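Local coordinates for protein kappa-carrageenase (Pseudoalteromonas carrageenovora, PDB 1DYP) that cleaves the beta-1,4 linkages between galactose 4-sulfate and 3,6-anhydrogalactose inside kappa-carrageenan chains, acting through this glycoside hydrolase family 16 catalytic domain, at residues Val40-Ala48 with Pro81-Ala89. The protein carries 1 engineered substitution. Residues are numbered along the deposited sequence; the frame is centred on the assembly and turned at random.
Sequences VWSWKNENA and PLYYTSGVA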
loop_
_atom_site.group_PDB
_atom_site.type_symbol
_atom_site.label_atom_id
_atom_site.label_comp_id
_atom_site.label_asym_id
_atom_site.label_seq_id
_atom_site.Cartn_x
_atom_site.Cartn_y
_atom_site.Cartn_z
ATOM N N VAL A 40 4.997 8.329 -10.263
ATOM C CA VAL A 40 5.965 9.267 -10.814
ATOM C C VAL A 40 7.262 9.288 -10.019
ATOM O O VAL A 40 7.866 10.335 -9.796
ATOM C CB VAL A 40 5.381 10.687 -10.887
ATOM C CG1 VAL A 40 4.232 10.704 -11.877
ATOM C CG2 VAL A 40 4.906 11.135 -9.510
ATOM N N TRP A 41 7.676 8.109 -9.581
ATOM C CA TRP A 41 8.916 7.957 -8.838
ATOM C C TRP A 41 9.432 6.585 -9.210
ATOM O O TRP A 41 8.764 5.841 -9.920
ATOM C CB TRP A 41 8.656 8.032 -7.331
ATOM C CG TRP A 41 7.658 7.026 -6.853
ATOM C CD1 TRP A 41 7.902 5.733 -6.488
ATOM C CD2 TRP A 41 6.244 7.211 -6.758
ATOM N NE1 TRP A 41 6.722 5.099 -6.176
ATOM C CE2 TRP A 41 5.687 5.984 -6.333
ATOM C CE3 TRP A 41 5.387 8.296 -6.994
ATOM C CZ2 TRP A 41 4.311 5.811 -6.139
ATOM C CZ3 TRP A 41 4.015 8.124 -6.800
ATOM C CH2 TRP A 41 3.494 6.889 -6.375
ATOM N N SER A 42 10.630 6.254 -8.755
ATOM C CA SER A 42 11.184 4.946 -9.036
ATOM C C SER A 42 11.638 4.351 -7.721
ATOM O O SER A 42 12.086 5.066 -6.826
ATOM C CB SER A 42 12.367 5.048 -10.000
ATOM O OG SER A 42 11.949 5.546 -11.259
ATOM N N TRP A 43 11.499 3.040 -7.600
ATOM C CA TRP A 43 11.923 2.354 -6.395
ATOM C C TRP A 43 13.422 2.115 -6.470
ATOM O O TRP A 43 13.961 1.833 -7.539
ATOM C CB TRP A 43 11.227 0.999 -6.273
ATOM C CG TRP A 43 9.743 1.063 -6.332
ATOM C CD1 TRP A 43 8.939 0.474 -7.258
ATOM C CD2 TRP A 43 8.874 1.721 -5.402
ATOM N NE1 TRP A 43 7.619 0.717 -6.965
ATOM C CE2 TRP A 43 7.551 1.482 -5.830
ATOM C CE3 TRP A 43 9.086 2.490 -4.247
ATOM C CZ2 TRP A 43 6.437 1.982 -5.145
ATOM C CZ3 TRP A 43 7.977 2.988 -3.563
ATOM C CH2 TRP A 43 6.667 2.730 -4.017
ATOM N N LYS A 44 14.095 2.234 -5.335
ATOM C CA LYS A 44 15.525 1.981 -5.279
ATOM C C LYS A 44 15.801 1.159 -4.035
ATOM O O LYS A 44 15.364 1.510 -2.936
ATOM C CB LYS A 44 16.322 3.286 -5.228
ATOM C CG LYS A 44 16.224 4.133 -6.492
ATOM C CD LYS A 44 16.823 3.434 -7.703
ATOM C CE LYS A 44 16.730 4.322 -8.938
ATOM N NZ LYS A 44 17.342 3.703 -10.150
ATOM N N ASN A 45 16.511 0.053 -4.222
ATOM C CA ASN A 45 16.854 -0.834 -3.121
ATOM C C ASN A 45 17.510 -0.078 -1.970
ATOM O O ASN A 45 17.265 -0.381 -0.804
ATOM C CB ASN A 45 17.795 -1.934 -3.619
ATOM C CG ASN A 45 18.278 -2.833 -2.504
ATOM O OD1 ASN A 45 17.479 -3.410 -1.766
ATOM N ND2 ASN A 45 19.595 -2.959 -2.372
ATOM N N GLU A 46 18.335 0.913 -2.294
ATOM C CA GLU A 46 19.018 1.670 -1.254
ATOM C C GLU A 46 18.082 2.542 -0.425
ATOM O O GLU A 46 18.465 3.027 0.642
ATOM C CB GLU A 46 20.141 2.526 -1.855
ATOM C CG GLU A 46 19.691 3.749 -2.633
ATOM C CD GLU A 46 20.858 4.635 -3.038
ATOM O OE1 GLU A 46 21.683 4.196 -3.865
ATOM O OE2 GLU A 46 20.955 5.768 -2.522
ATOM N N ASN A 47 16.858 2.740 -0.906
ATOM C CA ASN A 47 15.890 3.552 -0.177
ATOM C C ASN A 47 15.181 2.735 0.894
ATOM O O ASN A 47 14.358 3.254 1.644
ATOM C CB ASN A 47 14.867 4.165 -1.138
ATOM C CG ASN A 47 15.428 5.349 -1.897
ATOM O OD1 ASN A 47 14.813 5.844 -2.839
ATOM N ND2 ASN A 47 16.595 5.818 -1.480
ATOM N N ALA A 48 15.504 1.448 0.954
ATOM C CA ALA A 48 14.929 0.560 1.955
ATOM C C ALA A 48 16.065 0.148 2.878
ATOM O O ALA A 48 16.997 -0.539 2.458
ATOM C CB ALA A 48 14.319 -0.665 1.287
ATOM N N PRO A 81 11.731 12.305 -17.539
ATOM C CA PRO A 81 12.308 12.837 -16.304
ATOM C C PRO A 81 11.393 12.769 -15.086
ATOM O O PRO A 81 10.237 13.193 -15.135
ATOM C CB PRO A 81 12.663 14.272 -16.681
ATOM C CG PRO A 81 11.604 14.620 -17.672
ATOM C CD PRO A 81 11.513 13.380 -18.525
ATOM N N LEU A 82 11.924 12.209 -14.003
ATOM C CA LEU A 82 11.204 12.112 -12.741
ATOM C C LEU A 82 12.088 12.776 -11.700
ATOM O O LEU A 82 13.286 12.965 -11.925
ATOM C CB LEU A 82 10.905 10.656 -12.382
ATOM C CG LEU A 82 9.906 9.999 -13.346
ATOM C CD1 LEU A 82 9.648 8.562 -12.921
ATOM C CD2 LEU A 82 8.597 10.796 -13.365
ATOM N N TYR A 83 11.518 13.110 -10.550
ATOM C CA TYR A 83 12.277 13.859 -9.558
ATOM C C TYR A 83 12.471 13.252 -8.176
ATOM O O TYR A 83 13.224 13.794 -7.364
ATOM C CB TYR A 83 11.629 15.237 -9.439
ATOM C CG TYR A 83 11.312 15.814 -10.798
ATOM C CD1 TYR A 83 12.319 16.334 -11.606
ATOM C CD2 TYR A 83 10.014 15.765 -11.315
ATOM C CE1 TYR A 83 12.047 16.784 -12.895
ATOM C CE2 TYR A 83 9.731 16.212 -12.601
ATOM C CZ TYR A 83 10.753 16.719 -13.386
ATOM O OH TYR A 83 10.480 17.154 -14.664
ATOM N N TYR A 84 11.803 12.136 -7.912
ATOM C CA TYR A 84 11.918 11.487 -6.615
ATOM C C TYR A 84 12.033 9.976 -6.730
ATOM O O TYR A 84 11.504 9.372 -7.663
ATOM C CB TYR A 84 10.695 11.802 -5.738
ATOM C CG TYR A 84 10.463 13.267 -5.490
ATOM C CD1 TYR A 84 9.800 14.057 -6.429
ATOM C CD2 TYR A 84 10.938 13.876 -4.330
ATOM C CE1 TYR A 84 9.615 15.422 -6.218
ATOM C CE2 TYR A 84 10.763 15.239 -4.110
ATOM C CZ TYR A 84 10.102 16.005 -5.059
ATOM O OH TYR A 84 9.939 17.357 -4.851
ATOM N N THR A 85 12.741 9.372 -5.783
ATOM C CA THR A 85 12.869 7.921 -5.734
ATOM C C THR A 85 12.329 7.553 -4.362
ATOM O O THR A 85 12.300 8.391 -3.460
ATOM C CB THR A 85 14.331 7.434 -5.863
ATOM O OG1 THR A 85 15.143 8.035 -4.846
ATOM C CG2 THR A 85 14.881 7.773 -7.245
ATOM N N SER A 86 11.872 6.322 -4.197
ATOM C CA SER A 86 11.340 5.943 -2.899
ATOM C C SER A 86 11.650 4.501 -2.544
ATOM O O SER A 86 12.360 3.810 -3.276
ATOM C CB SER A 86 9.832 6.185 -2.854
ATOM O OG SER A 86 9.382 6.211 -1.512
ATOM N N GLY A 87 11.107 4.060 -1.416
ATOM C CA GLY A 87 11.354 2.711 -0.944
ATOM C C GLY A 87 10.130 1.823 -0.894
ATOM O O GLY A 87 9.007 2.281 -0.672
ATOM N N VAL A 88 10.365 0.533 -1.095
ATOM C CA VAL A 88 9.303 -0.460 -1.086
ATOM C C VAL A 88 9.822 -1.805 -0.596
ATOM O O VAL A 88 11.007 -2.123 -0.737
ATOM C CB VAL A 88 8.716 -0.657 -2.511
ATOM C CG1 VAL A 88 9.820 -1.093 -3.469
ATOM C CG2 VAL A 88 7.593 -1.693 -2.486
ATOM N N ALA A 89 8.923 -2.569 0.012
ATOM C CA ALA A 89 9.214 -3.916 0.488
ATOM C C ALA A 89 7.967 -4.694 0.084
ATOM O O ALA A 89 6.897 -4.514 0.665
ATOM C CB ALA A 89 9.392 -3.934 2.003
HETATM O O HOH W 1 8.862 12.751 -9.873
HETATM O O HOH W 2 13.090 0.172 -1.788
#
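The indole of Trp-43 is sandwiched between Val-88 on one face and Trp-41 on the other. Val-88 CB sits 3.8 Å from the centroid of the Trp-43 six-membered ring, 17° off its normal, a CH-pi contact, and Val-88 CG1 reaches 3.5 Å from Trp-43 CD2. On the opposite face Trp-41 NE1 lies 3.2 Å above the Trp-43 plane, offset toward its rim. Ser-86 O and Gly-87 N meet the edge of Trp-43, while Trp-43 CE2 lies in plane at the edge of the Trp-41 indole. With its CG anti to the carbonyl carbon (chi1 -55°), Trp-43 swings its broad ring back across 81-89, where a flat apolar surface suits a branched valine. Replacing Trp-43 by alanine is likely to leave Val-88 CB and CG1 and the pyrrole nitrogen of Trp-41 without the indole they rest on, and Trp-41 freer to turn. Trp-41 also approaches Arg-234, important for substrate recognition, which places Trp-41 close to the substrate-binding region of this family 16 beta-sandwich (jelly roll), probably as part of its wall. The short strand 41-43 runs parallel to the long strand 75-95, in a mostly antiparallel fold. Ser-86 N donates to Ser-42 O (2.9 Å), and Lys-44 N to Ser-86 O at 3.1 Å, with a C=O...N angle of 175°; a weak bond runs from Ser-42 N to Tyr-84 O. The small Ser-86 CB lets the indoles close in, meeting Trp-43 CZ3, and the Ser-86 hydroxyl bonds to Gln-231 O and Thr-59. On the other face Thr-85 CG2 lies 4.0 Å from Lys-44 CG, and the Thr-85 hydroxyl bonds to Glu-62. A water links Val-40 O to Tyr-83 N, and Leu-82 CD2 packs 4.1 Å from Val-40 CB.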